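PDB 3TOV: glycosyl transferase family 9 from Veillonella parvula, which probably transfers a sugar, perhaps a heptose, from a nucleotide-activated donor to an acceptor, as in other GT-B glycosyltransferases of the heptosyltransferase family. Local coordinates for residues E5-R10 with A36-I41; I45-Q50 with V64-G69; V209-G214 with M239-I244. All blocks are in the same frame, centred on the assembly; numbering follows the deposited sequence.

How the contacts relate
Contacts 1 and 2 belong to one six-stranded parallel sheet and contact 3 to a second, the two Rossmann-like halves of a GT-B fold. From the N terminus, contact 1 closes first: the lead-in to strand 10-14 meets the lead-in to strand 40-46 after the chain has passed through helices 19-23 and 26-35. Contact 2 starts where strand 40-46 runs out, about 26 Å from contact 1 between centres, and joins it to the end of edge strand 61-65. Contact 3 ties helix 203-216 to the loop before edge strand 244-245, its centre about 51 Å from that of contact 1. The three loops follow in series; none nests or crosses.

Contact 1: E5-R10 with A36-I41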
ATOM      1  N   GLU A   5     -12.538 -26.935   0.858  1.00 86.28           N
ATOM      2  CA  GLU A   5     -13.453 -26.504  -0.192  1.00 86.63           C
ATOM      3  C   GLU A   5     -13.898 -25.060   0.017  1.00 86.42           C
ATOM      4  O   GLU A   5     -14.615 -24.749   0.970  1.00 85.61           O
ATOM      5  CB  GLU A   5     -14.653 -27.430  -0.308  1.00 84.94           C
ATOM      6  CG  GLU A   5     -15.390 -27.273  -1.617  1.00 91.86           C
ATOM      7  CD  GLU A   5     -16.160 -28.527  -1.995  1.00108.76           C
ATOM      8  OE1 GLU A   5     -16.016 -29.552  -1.290  1.00114.92           O
ATOM      9  OE2 GLU A   5     -16.906 -28.494  -2.999  1.00114.23           O
ATOM     10  N   LEU A   6     -13.458 -24.189  -0.887  1.00 83.26           N
ATOM     11  CA  LEU A   6     -13.713 -22.759  -0.785  1.00 81.18           C
ATOM     12  C   LEU A   6     -14.883 -22.311  -1.657  1.00 86.91           C
ATOM     13  O   LEU A   6     -15.685 -21.474  -1.242  1.00 87.98           O
ATOM     14  CB  LEU A   6     -12.456 -21.974  -1.164  1.00 80.44           C
ATOM     15  CG  LEU A   6     -11.189 -22.255  -0.349  1.00 75.96           C
ATOM     16  CD1 LEU A   6      -9.963 -21.625  -0.997  1.00 58.78           C
ATOM     17  CD2 LEU A   6     -11.356 -21.783   1.093  1.00 78.34           C
ATOM     18  N   ASP A   7     -14.983 -22.864  -2.863  1.00 89.66           N
ATOM     19  CA  ASP A   7     -16.029 -22.447  -3.798  1.00 86.99           C
ATOM     20  C   ASP A   7     -17.432 -22.736  -3.249  1.00 84.35           C
ATOM     21  O   ASP A   7     -17.637 -23.709  -2.523  1.00 83.64           O
ATOM     22  CB  ASP A   7     -15.827 -23.103  -5.169  1.00 85.54           C
ATOM     23  CG  ASP A   7     -16.576 -22.382  -6.280  1.00 85.17           C
ATOM     24  OD1 ASP A   7     -17.062 -21.258  -6.042  1.00 84.64           O
ATOM     25  OD2 ASP A   7     -16.671 -22.932  -7.397  1.00 86.73           O
ATOM     26  N   TYR A   8     -18.386 -21.873  -3.584  1.00 82.46           N
ATOM     27  CA  TYR A   8     -19.778 -22.049  -3.165  1.00 84.40           C
ATOM     28  C   TYR A   8     -20.013 -21.831  -1.664  1.00 83.17           C
ATOM     29  O   TYR A   8     -20.928 -22.404  -1.083  1.00 83.22           O
ATOM     30  CB  TYR A   8     -20.316 -23.422  -3.609  1.00 79.52           C
ATOM     31  CG  TYR A   8     -20.709 -23.459  -5.067  1.00 75.38           C
ATOM     32  CD1 TYR A   8     -21.782 -22.708  -5.532  1.00 77.22           C
ATOM     33  CD2 TYR A   8     -20.007 -24.229  -5.981  1.00 77.27           C
ATOM     34  CE1 TYR A   8     -22.150 -22.720  -6.875  1.00 79.28           C
ATOM     35  CE2 TYR A   8     -20.367 -24.253  -7.333  1.00 81.67           C
ATOM     36  CZ  TYR A   8     -21.444 -23.495  -7.775  1.00 78.54           C
ATOM     37  OH  TYR A   8     -21.818 -23.507  -9.109  1.00 71.47           O
ATOM     38  N   LYS A   9     -19.196 -20.987  -1.045  1.00 80.30           N
ATOM     39  CA  LYS A   9     -19.296 -20.760   0.395  1.00 75.70           C
ATOM     40  C   LYS A   9     -19.402 -19.267   0.747  1.00 66.46           C
ATOM     41  O   LYS A   9     -18.974 -18.407  -0.019  1.00 56.17           O
ATOM     42  CB  LYS A   9     -18.085 -21.379   1.118  1.00 67.07           C
ATOM     43  CG  LYS A   9     -17.757 -22.817   0.753  1.00 57.58           C
ATOM     44  CD  LYS A   9     -18.940 -23.722   1.007  1.00 64.70           C
ATOM     45  CE  LYS A   9     -18.493 -25.093   1.478  1.00 68.54           C
ATOM     46  NZ  LYS A   9     -17.650 -24.964   2.703  1.00 68.71           N
ATOM     47  N   ARG A  10     -19.977 -18.969   1.908  1.00 64.48           N
ATOM     48  CA  ARG A  10     -19.948 -17.613   2.439  1.00 63.70           C
ATOM     49  C   ARG A  10     -18.716 -17.470   3.299  1.00 58.66           C
ATOM     50  O   ARG A  10     -18.532 -18.222   4.253  1.00 54.33           O
ATOM     51  CB  ARG A  10     -21.181 -17.316   3.286  1.00 73.36           C
ATOM     52  CG  ARG A  10     -22.461 -17.223   2.490  1.00 84.51           C
ATOM     53  CD  ARG A  10     -23.594 -16.633   3.313  1.00 89.09           C
ATOM     54  NE  ARG A  10     -24.088 -15.399   2.710  1.00 86.42           N
ATOM     55  CZ  ARG A  10     -23.855 -14.186   3.198  1.00 78.80           C
ATOM     56  NH1 ARG A  10     -23.144 -14.046   4.314  1.00 77.66           N
ATOM     57  NH2 ARG A  10     -24.340 -13.119   2.570  1.00 72.31           N
ATOM     58  N   ALA A  36     -12.673 -19.358  -5.738  1.00 62.04           N
ATOM     59  CA  ALA A  36     -13.993 -19.299  -5.120  1.00 65.49           C
ATOM     60  C   ALA A  36     -14.971 -18.496  -5.960  1.00 68.24           C
ATOM     61  O   ALA A  36     -15.713 -17.667  -5.427  1.00 70.78           O
ATOM     62  CB  ALA A  36     -13.889 -18.705  -3.732  1.00 60.76           C
ATOM     63  N   PRO A  37     -14.988 -18.756  -7.276  1.00 65.68           N
ATOM     64  CA  PRO A  37     -15.733 -17.953  -8.250  1.00 65.18           C
ATOM     65  C   PRO A  37     -17.160 -17.683  -7.810  1.00 65.61           C
ATOM     66  O   PRO A  37     -17.706 -16.624  -8.107  1.00 67.46           O
ATOM     67  CB  PRO A  37     -15.738 -18.840  -9.495  1.00 66.29           C
ATOM     68  CG  PRO A  37     -14.528 -19.659  -9.361  1.00 66.87           C
ATOM     69  CD  PRO A  37     -14.405 -19.954  -7.899  1.00 64.91           C
ATOM     70  N   HIS A  38     -17.753 -18.634  -7.101  1.00 66.19           N
ATOM     71  CA  HIS A  38     -19.162 -18.544  -6.761  1.00 75.90           C
ATOM     72  C   HIS A  38     -19.362 -18.156  -5.311  1.00 82.66           C
ATOM     73  O   HIS A  38     -20.414 -17.639  -4.939  1.00 90.67           O
ATOM     74  CB  HIS A  38     -19.853 -19.872  -7.042  1.00 78.67           C
ATOM     75  CG  HIS A  38     -19.594 -20.404  -8.415  1.00 79.88           C
ATOM     76  ND1 HIS A  38     -18.936 -21.593  -8.639  1.00 81.93           N
ATOM     77  CD2 HIS A  38     -19.893 -19.904  -9.637  1.00 82.84           C
ATOM     78  CE1 HIS A  38     -18.853 -21.811  -9.939  1.00 85.42           C
ATOM     79  NE2 HIS A  38     -19.423 -20.798 -10.568  1.00 86.21           N
ATOM     80  N   SER A  39     -18.349 -18.410  -4.495  1.00 81.68           N
ATOM     81  CA  SER A  39     -18.419 -18.099  -3.077  1.00 79.94           C
ATOM     82  C   SER A  39     -18.875 -16.665  -2.848  1.00 73.95           C
ATOM     83  O   SER A  39     -18.593 -15.776  -3.645  1.00 71.60           O
ATOM     84  CB  SER A  39     -17.053 -18.308  -2.430  1.00 80.69           C
ATOM     85  OG  SER A  39     -16.500 -19.550  -2.823  1.00 83.71           O
ATOM     86  N   HIS A  40     -19.600 -16.449  -1.761  1.00 72.62           N
ATOM     87  CA  HIS A  40     -19.893 -15.098  -1.326  1.00 69.88           C
ATOM     88  C   HIS A  40     -18.819 -14.635  -0.348  1.00 59.62           C
ATOM     89  O   HIS A  40     -18.592 -15.251   0.700  1.00 53.20           O
ATOM     90  CB  HIS A  40     -21.269 -15.001  -0.670  1.00 77.43           C
ATOM     91  CG  HIS A  40     -21.557 -13.644  -0.107  1.00 75.35           C
ATOM     92  ND1 HIS A  40     -21.033 -13.214   1.094  1.00 72.28           N
ATOM     93  CD2 HIS A  40     -22.285 -12.613  -0.597  1.00 70.30           C
ATOM     94  CE1 HIS A  40     -21.435 -11.978   1.323  1.00 73.31           C
ATOM     95  NE2 HIS A  40     -22.198 -11.593   0.315  1.00 72.69           N
ATOM     96  N   ILE A  41     -18.162 -13.539  -0.690  1.00 56.29           N
ATOM     97  CA  ILE A  41     -17.006 -13.111   0.073  1.00 55.44           C
ATOM     98  C   ILE A  41     -17.254 -11.758   0.689  1.00 58.38           C
ATOM     99  O   ILE A  41     -17.757 -10.859   0.023  1.00 64.06           O
ATOM    100  CB  ILE A  41     -15.756 -13.028  -0.812  1.00 51.25           C
ATOM    101  CG1 ILE A  41     -15.389 -14.422  -1.335  1.00 57.93           C
ATOM    102  CG2 ILE A  41     -14.621 -12.429  -0.026  1.00 43.49           C
ATOM    103  CD1 ILE A  41     -14.360 -14.442  -2.458  1.00 59.68           C
TER
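Asp7 grips His38 through both carboxylate oxygens. Asp7 OD1 accepts His38 N at 2.9 Å, and Asp7 OD2 accepts His38 ND1, also at 2.9 Å. Each donor arrives on the syn side. The carboxylate and imidazole planes are 16° apart, and OD2 meets the ring near its edge, tilted out of the ring plane. With CG swung anti to its own backbone N (chi1 -161°), the acid reaches across to His38. A weak bond from Tyr8 N to Asp7 OD1 adds a third donor.

Two flat stacks accompany these bonds. The Tyr8 ring lies offset on the imidazole of His38, centroids 4.3 Å apart and planes at 24°, with His38 CB also over the Tyr8 face. Further along, the Arg10 guanidinium rests flat on the His40 ring, the centres 3.9 Å apart; its NH2 sits over the middle of the imidazole. Both pairs run side by side, pointing the same way.

Backbone pairing begins here too: Lys9 O receives a weak bond from His40 N at 2.7 Å, and Arg10 and His40 form a parallel bridge.

This is where strands 10-14 and 40-46 come together as neighbours in the N-terminal sheet. Asp91, just before strand 92-95, bonds Arg10 N, Asp60 bonds Ile41 N, and Lys87 of helix 70-87 touches both Arg10 and His40.

Contact 2: I45-Q50 with V64-G69; sequences IDEKLQ and VVDKKG
The carboxylates of Glu47 and Asp66 have their planes 54° apart, so neither lies flat on the other. The two side chains cross at about a right angle, and Glu47 OE2 comes nearest Asp66 OD2, at 2.8 Å, two like charges close together. The Lys67 chain likewise runs across Asp46, and it is Lys67 CE, at 3.0 Å, rather than NZ that lies nearest Asp46 OD1. Lys67 NZ makes a long salt bridge to Asp46 OD1 at 3.9 Å, and Lys67 NZ lies 4.6 Å from Glu47 OE1. The bend at chi2 (65°) turns the Lys67 chain back toward these acids. The extended Lys48 chain also crosses Lys67 at about a right angle, which leaves two like charges near each other, Lys48 NZ 4.2 Å from Lys67 NZ.

Val64 supplies the apolar part. Val64 CG1 meets Ile45 CD1 at 3.7 Å, and Val64 CG2 packs against CA and CB of Glu47. The main chains are joined by a bond from Glu47 N to Val65 O, its modelled length doubtful, and by a weak one from Val65 N to Ile45 O.

The pair marks the C-terminal ends of adjacent parallel strands, 40-46 and the edge strand 61-65. Val22 of helix 19-23 packs on Ile45. Gly69 sits at the N-cap position of helix 70-87, which receives Val65 on Val80 and Lys67 on Ser73.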
ATOM      1  N   ILE A  45     -12.426  -4.195   7.012  1.00 64.93           N
ATOM      2  CA  ILE A  45     -11.351  -3.239   7.334  1.00 70.62           C
ATOM      3  C   ILE A  45     -11.742  -2.303   8.459  1.00 73.50           C
ATOM      4  O   ILE A  45     -12.825  -2.408   9.041  1.00 68.08           O
ATOM      5  CB  ILE A  45     -11.019  -2.238   6.180  1.00 68.10           C
ATOM      6  CG1 ILE A  45     -12.010  -2.354   5.028  1.00 72.11           C
ATOM      7  CG2 ILE A  45      -9.554  -2.274   5.787  1.00 64.29           C
ATOM      8  CD1 ILE A  45     -13.346  -1.687   5.365  1.00 77.00           C
ATOM      9  N   ASP A  46     -10.844  -1.351   8.711  1.00 74.35           N
ATOM     10  CA  ASP A  46     -11.058  -0.276   9.663  1.00 73.90           C
ATOM     11  C   ASP A  46     -11.620   0.947   8.939  1.00 72.97           C
ATOM     12  O   ASP A  46     -11.135   1.321   7.875  1.00 70.18           O
ATOM     13  CB  ASP A  46      -9.743   0.048  10.378  1.00 78.15           C
ATOM     14  CG  ASP A  46      -9.515   1.538  10.546  1.00 87.11           C
ATOM     15  OD1 ASP A  46      -9.827   2.086  11.630  1.00 92.53           O
ATOM     16  OD2 ASP A  46      -9.012   2.157   9.589  1.00 87.07           O
ATOM     17  N   GLU A  47     -12.644   1.558   9.531  1.00 76.04           N
ATOM     18  CA  GLU A  47     -13.408   2.637   8.905  1.00 80.52           C
ATOM     19  C   GLU A  47     -12.629   3.526   7.925  1.00 70.38           C
ATOM     20  O   GLU A  47     -13.106   3.789   6.824  1.00 67.56           O
ATOM     21  CB  GLU A  47     -14.113   3.490   9.975  1.00100.22           C
ATOM     22  CG  GLU A  47     -13.470   4.861  10.263  1.00115.87           C
ATOM     23  CD  GLU A  47     -12.863   4.984  11.667  1.00123.69           C
ATOM     24  OE1 GLU A  47     -11.810   4.357  11.932  1.00122.42           O
ATOM     25  OE2 GLU A  47     -13.436   5.721  12.504  1.00127.30           O
ATOM     26  N   LYS A  48     -11.441   3.977   8.320  1.00 64.53           N
ATOM     27  CA  LYS A  48     -10.675   4.953   7.529  1.00 66.00           C
ATOM     28  C   LYS A  48     -10.263   4.447   6.142  1.00 60.71           C
ATOM     29  O   LYS A  48     -10.477   5.106   5.121  1.00 58.06           O
ATOM     30  CB  LYS A  48      -9.439   5.430   8.310  1.00 67.10           C
ATOM     31  CG  LYS A  48      -9.670   5.478   9.819  1.00 73.72           C
ATOM     32  CD  LYS A  48      -8.831   6.538  10.524  1.00 78.03           C
ATOM     33  CE  LYS A  48      -9.474   6.963  11.863  1.00 77.05           C
ATOM     34  NZ  LYS A  48      -8.714   8.056  12.555  1.00 74.99           N
ATOM     35  N   LEU A  49      -9.677   3.264   6.104  1.00 60.40           N
ATOM     36  CA  LEU A  49      -9.130   2.764   4.858  1.00 65.14           C
ATOM     37  C   LEU A  49     -10.238   2.324   3.915  1.00 61.26           C
ATOM     38  O   LEU A  49      -9.971   1.737   2.866  1.00 59.96           O
ATOM     39  CB  LEU A  49      -8.161   1.603   5.127  1.00 64.61           C
ATOM     40  CG  LEU A  49      -7.099   1.876   6.196  1.00 60.02           C
ATOM     41  CD1 LEU A  49      -6.235   0.655   6.447  1.00 56.10           C
ATOM     42  CD2 LEU A  49      -6.257   3.065   5.781  1.00 59.67           C
ATOM     43  N   GLN A  50     -11.478   2.614   4.279  1.00 61.03           N
ATOM     44  CA  GLN A  50     -12.605   2.013   3.579  1.00 66.41           C
ATOM     45  C   GLN A  50     -12.659   2.341   2.085  1.00 71.23           C
ATOM     46  O   GLN A  50     -13.047   1.486   1.288  1.00 69.53           O
ATOM     47  CB  GLN A  50     -13.927   2.326   4.288  1.00 72.90           C
ATOM     48  CG  GLN A  50     -14.915   3.169   3.510  1.00 82.64           C
ATOM     49  CD  GLN A  50     -15.694   4.081   4.432  1.00 97.09           C
ATOM     50  OE1 GLN A  50     -15.570   3.988   5.655  1.00 96.78           O
ATOM     51  NE2 GLN A  50     -16.491   4.979   3.856  1.00108.09           N
ATOM     52  N   VAL A  64     -16.969  -2.074   7.702  1.00 47.43           N
ATOM     53  CA  VAL A  64     -15.861  -1.360   8.344  1.00 50.22           C
ATOM     54  C   VAL A  64     -16.000  -1.309   9.864  1.00 52.56           C
ATOM     55  O   VAL A  64     -17.034  -1.682  10.390  1.00 55.49           O
ATOM     56  CB  VAL A  64     -15.728   0.060   7.773  1.00 57.31           C
ATOM     57  CG1 VAL A  64     -16.374   0.118   6.413  1.00 43.23           C
ATOM     58  CG2 VAL A  64     -16.371   1.075   8.702  1.00 61.14           C
ATOM     59  N   VAL A  65     -14.956  -0.878  10.572  1.00 56.90           N
ATOM     60  CA  VAL A  65     -15.046  -0.698  12.028  1.00 62.61           C
ATOM     61  C   VAL A  65     -14.295   0.544  12.516  1.00 63.21           C
ATOM     62  O   VAL A  65     -13.313   0.945  11.899  1.00 66.29           O
ATOM     63  CB  VAL A  65     -14.501  -1.924  12.814  1.00 43.28           C
ATOM     64  CG1 VAL A  65     -14.620  -3.186  12.004  1.00 39.53           C
ATOM     65  CG2 VAL A  65     -13.057  -1.682  13.230  1.00 46.14           C
ATOM     66  N   ASP A  66     -14.742   1.137  13.623  1.00 66.28           N
ATOM     67  CA  ASP A  66     -14.013   2.251  14.238  1.00 90.35           C
ATOM     68  C   ASP A  66     -13.230   1.808  15.462  1.00103.03           C
ATOM     69  O   ASP A  66     -13.298   0.650  15.862  1.00103.71           O
ATOM     70  CB  ASP A  66     -14.961   3.383  14.636  1.00105.42           C
ATOM     71  CG  ASP A  66     -15.876   3.796  13.510  1.00115.56           C
ATOM     72  OD1 ASP A  66     -16.452   2.893  12.861  1.00118.87           O
ATOM     73  OD2 ASP A  66     -16.011   5.016  13.269  1.00119.06           O
ATOM     74  N   LYS A  67     -12.489   2.735  16.061  1.00115.64           N
ATOM     75  CA  LYS A  67     -11.743   2.426  17.279  1.00125.12           C
ATOM     76  C   LYS A  67     -11.100   3.648  17.925  1.00134.15           C
ATOM     77  O   LYS A  67     -10.906   4.688  17.290  1.00137.06           O
ATOM     78  CB  LYS A  67     -10.684   1.346  17.017  1.00121.55           C
ATOM     79  CG  LYS A  67      -9.950   1.482  15.690  1.00118.81           C
ATOM     80  CD  LYS A  67      -9.123   2.753  15.631  1.00123.91           C
ATOM     81  CE  LYS A  67      -8.550   2.961  14.243  1.00123.65           C
ATOM     82  NZ  LYS A  67      -7.793   4.237  14.142  1.00130.02           N
ATOM     83  N   LYS A  68     -10.774   3.503  19.203  1.00136.56           N
ATOM     84  CA  LYS A  68     -10.032   4.518  19.930  1.00142.35           C
ATOM     85  C   LYS A  68      -9.519   3.915  21.229  1.00150.47           C
ATOM     86  O   LYS A  68      -8.311   3.787  21.436  1.00153.01           O
ATOM     87  CB  LYS A  68     -10.907   5.739  20.221  1.00140.36           C
ATOM     88  CG  LYS A  68     -10.198   6.801  21.041  1.00139.80           C
ATOM     89  CD  LYS A  68     -11.100   7.973  21.367  1.00137.78           C
ATOM     90  CE  LYS A  68     -10.310   9.066  22.065  1.00138.77           C
ATOM     91  NZ  LYS A  68     -11.178  10.194  22.486  1.00143.97           N
ATOM     92  N   GLY A  69     -10.449   3.538  22.098  1.00153.65           N
ATOM     93  CA  GLY A  69     -10.106   2.901  23.352  1.00157.32           C
ATOM     94  C   GLY A  69     -10.483   1.434  23.321  1.00154.01           C
ATOM     95  O   GLY A  69     -10.844   0.901  22.271  1.00149.30           O
TER

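Contact 3: V209-G214 with M239-I244; sequences VADYFG and METKPI
The helical segment 209-214 passes the irregular backbone of 239-244, nearest at Asp211 and Thr241, whose CA atoms are 5.7 Å apart. The Asp211 carboxylate reaches over and carries the contact, taking three hydrogen bonds from two successive residues. Asp211 OD2 uses its syn lone pair for Glu240 N at 3.1 Å, with an N-H...O angle of 161°. Asp211 OD1 accepts twice from Thr241: from the backbone N at 3.0 Å on the syn side, and from OG1 at 2.8 Å, nearly in line with its C-O bond. Thr241 chi1 (65°) sets OG1 between backbone N and carbonyl carbon, letting hydroxyl and amide share that oxygen. These bonds fix the rotation of a buried carboxylate and satisfy both its oxygens.

Met239, present as selenomethionine, lies beside these bonds: its chain bends at chi3, and Met239 CE reaches Ala210 CB at 3.9 Å. Thr241 CG2 packs on the Gly214 backbone, 4.0 Å from Gly214 C.

Helix 203-216 is thereby fastened to the loop between helix 229-237 and edge strand 244-245. Phe222 of the adjacent strand 219-222 touches both Ala210 and Met239, and helix 334-347 packs against Val209, Tyr212 and Phe213.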
ATOM      1  N   VAL A 209      15.883  18.034  -7.170  1.00 36.57           N
ATOM      2  CA  VAL A 209      15.358  17.029  -8.087  1.00 35.98           C
ATOM      3  C   VAL A 209      14.110  17.492  -8.838  1.00 41.39           C
ATOM      4  O   VAL A 209      14.076  17.499 -10.067  1.00 44.30           O
ATOM      5  CB  VAL A 209      15.052  15.706  -7.350  1.00 35.21           C
ATOM      6  CG1 VAL A 209      14.235  14.770  -8.244  1.00 22.39           C
ATOM      7  CG2 VAL A 209      16.352  15.046  -6.871  1.00 35.99           C
ATOM      8  N   ALA A 210      13.078  17.869  -8.093  1.00 49.03           N
ATOM      9  CA  ALA A 210      11.840  18.368  -8.688  1.00 47.48           C
ATOM     10  C   ALA A 210      12.107  19.512  -9.679  1.00 50.01           C
ATOM     11  O   ALA A 210      11.602  19.491 -10.806  1.00 45.52           O
ATOM     12  CB  ALA A 210      10.885  18.806  -7.602  1.00 43.10           C
ATOM     13  N   ASP A 211      12.904  20.494  -9.240  1.00 53.38           N
ATOM     14  CA  ASP A 211      13.386  21.605 -10.064  1.00 56.50           C
ATOM     15  C   ASP A 211      14.078  21.129 -11.337  1.00 58.83           C
ATOM     16  O   ASP A 211      13.826  21.673 -12.420  1.00 56.16           O
ATOM     17  CB  ASP A 211      14.377  22.457  -9.268  1.00 66.34           C
ATOM     18  CG  ASP A 211      13.732  23.660  -8.605  1.00 73.57           C
ATOM     19  OD1 ASP A 211      12.624  24.063  -9.028  1.00 73.26           O
ATOM     20  OD2 ASP A 211      14.354  24.208  -7.666  1.00 77.45           O
ATOM     21  N   TYR A 212      14.970  20.138 -11.193  1.00 58.19           N
ATOM     22  CA  TYR A 212      15.598  19.473 -12.339  1.00 54.96           C
ATOM     23  C   TYR A 212      14.586  19.176 -13.445  1.00 53.77           C
ATOM     24  O   TYR A 212      14.738  19.645 -14.571  1.00 63.11           O
ATOM     25  CB  TYR A 212      16.285  18.163 -11.937  1.00 55.58           C
ATOM     26  CG  TYR A 212      16.901  17.468 -13.130  1.00 56.04           C
ATOM     27  CD1 TYR A 212      18.144  17.861 -13.602  1.00 57.71           C
ATOM     28  CD2 TYR A 212      16.222  16.457 -13.812  1.00 50.70           C
ATOM     29  CE1 TYR A 212      18.714  17.262 -14.705  1.00 61.38           C
ATOM     30  CE2 TYR A 212      16.778  15.854 -14.921  1.00 53.11           C
ATOM     31  CZ  TYR A 212      18.034  16.261 -15.365  1.00 61.46           C
ATOM     32  OH  TYR A 212      18.632  15.689 -16.470  1.00 61.31           O
ATOM     33  N   PHE A 213      13.555  18.400 -13.121  1.00 40.64           N
ATOM     34  CA  PHE A 213      12.533  18.051 -14.106  1.00 44.65           C
ATOM     35  C   PHE A 213      11.704  19.240 -14.577  1.00 50.59           C
ATOM     36  O   PHE A 213      11.593  19.495 -15.776  1.00 47.97           O
ATOM     37  CB  PHE A 213      11.641  16.919 -13.593  1.00 42.26           C
ATOM     38  CG  PHE A 213      12.341  15.601 -13.538  1.00 42.61           C
ATOM     39  CD1 PHE A 213      12.542  14.863 -14.693  1.00 43.85           C
ATOM     40  CD2 PHE A 213      12.843  15.123 -12.345  1.00 45.63           C
ATOM     41  CE1 PHE A 213      13.209  13.652 -14.656  1.00 50.08           C
ATOM     42  CE2 PHE A 213      13.517  13.908 -12.298  1.00 53.61           C
ATOM     43  CZ  PHE A 213      13.698  13.166 -13.455  1.00 51.23           C
ATOM     44  N   GLY A 214      11.124  19.966 -13.632  1.00 56.62           N
ATOM     45  CA  GLY A 214      10.365  21.155 -13.959  1.00 54.55           C
ATOM     46  C   GLY A 214      11.133  22.072 -14.891  1.00 46.51           C
ATOM     47  O   GLY A 214      10.555  22.661 -15.810  1.00 37.24           O
HETATM   48  N   MSE A 239      12.165  25.827  -4.178  1.00 64.73           N
HETATM   49  CA  MSE A 239      12.130  25.493  -5.587  1.00 59.80           C
HETATM   50  C   MSE A 239      11.949  26.741  -6.460  1.00 65.20           C
HETATM   51  O   MSE A 239      11.130  27.614  -6.163  1.00 68.51           O
HETATM   52  CB  MSE A 239      11.017  24.498  -5.859  1.00 52.37           C
HETATM   53  CG  MSE A 239      11.205  23.166  -5.180  1.00 49.21           C
HETATM   54 SE   MSE A 239       9.665  22.035  -5.536  0.73 63.05          SE
HETATM   55  CE  MSE A 239       9.465  22.386  -7.451  1.00 31.93           C
ATOM     56  N   GLU A 240      12.721  26.817  -7.538  1.00 61.86           N
ATOM     57  CA  GLU A 240      12.617  27.913  -8.485  1.00 60.66           C
ATOM     58  C   GLU A 240      11.550  27.646  -9.548  1.00 51.47           C
ATOM     59  O   GLU A 240      11.282  28.507 -10.386  1.00 53.00           O
ATOM     60  CB  GLU A 240      13.969  28.165  -9.157  1.00 69.83           C
ATOM     61  CG  GLU A 240      15.164  28.124  -8.215  1.00 82.66           C
ATOM     62  CD  GLU A 240      16.479  27.870  -8.952  1.00 96.02           C
ATOM     63  OE1 GLU A 240      16.670  28.463 -10.041  1.00 99.17           O
ATOM     64  OE2 GLU A 240      17.311  27.069  -8.452  1.00 97.22           O
ATOM     65  N   THR A 241      10.960  26.452  -9.521  1.00 43.76           N
ATOM     66  CA  THR A 241       9.868  26.103 -10.439  1.00 49.95           C
ATOM     67  C   THR A 241       8.581  25.901  -9.652  1.00 60.82           C
ATOM     68  O   THR A 241       8.618  25.784  -8.426  1.00 69.60           O
ATOM     69  CB  THR A 241      10.157  24.823 -11.282  1.00 44.26           C
ATOM     70  OG1 THR A 241      10.243  23.663 -10.425  1.00 42.86           O
ATOM     71  CG2 THR A 241      11.438  24.987 -12.116  1.00 34.08           C
ATOM     72  N   LYS A 242       7.447  25.852 -10.347  1.00 58.70           N
ATOM     73  CA  LYS A 242       6.160  25.805  -9.661  1.00 58.45           C
ATOM     74  C   LYS A 242       5.675  24.385  -9.554  1.00 60.49           C
ATOM     75  O   LYS A 242       5.289  23.774 -10.554  1.00 67.12           O
ATOM     76  CB  LYS A 242       5.115  26.688 -10.365  1.00 68.05           C
ATOM     77  CG  LYS A 242       3.780  26.829  -9.636  1.00 76.90           C
ATOM     78  CD  LYS A 242       2.607  26.378 -10.527  1.00 87.76           C
ATOM     79  CE  LYS A 242       1.264  26.469  -9.798  1.00 95.07           C
ATOM     80  NZ  LYS A 242       0.167  25.739 -10.507  1.00 97.23           N
ATOM     81  N   PRO A 243       5.711  23.847  -8.330  1.00 59.97           N
ATOM     82  CA  PRO A 243       5.156  22.528  -8.011  1.00 59.19           C
ATOM     83  C   PRO A 243       3.636  22.599  -7.867  1.00 62.74           C
ATOM     84  O   PRO A 243       3.077  23.687  -7.694  1.00 60.98           O
ATOM     85  CB  PRO A 243       5.791  22.210  -6.655  1.00 53.68           C
ATOM     86  CG  PRO A 243       6.029  23.543  -6.038  1.00 54.05           C
ATOM     87  CD  PRO A 243       6.363  24.475  -7.167  1.00 53.80           C
ATOM     88  N   ILE A 244       2.969  21.454  -7.959  1.00 59.00           N
ATOM     89  CA  ILE A 244       1.574  21.383  -7.554  1.00 53.84           C
ATOM     90  C   ILE A 244       1.588  20.813  -6.160  1.00 53.83           C
ATOM     91  O   ILE A 244       2.402  19.934  -5.867  1.00 54.83           O
ATOM     92  CB  ILE A 244       0.743  20.454  -8.445  1.00 47.45           C
ATOM     93  CG1 ILE A 244       0.816  20.911  -9.906  1.00 44.39           C
ATOM     94  CG2 ILE A 244      -0.705  20.406  -7.940  1.00 43.76           C
ATOM     95  CD1 ILE A 244       0.247  19.925 -10.910  1.00 40.42           C
TER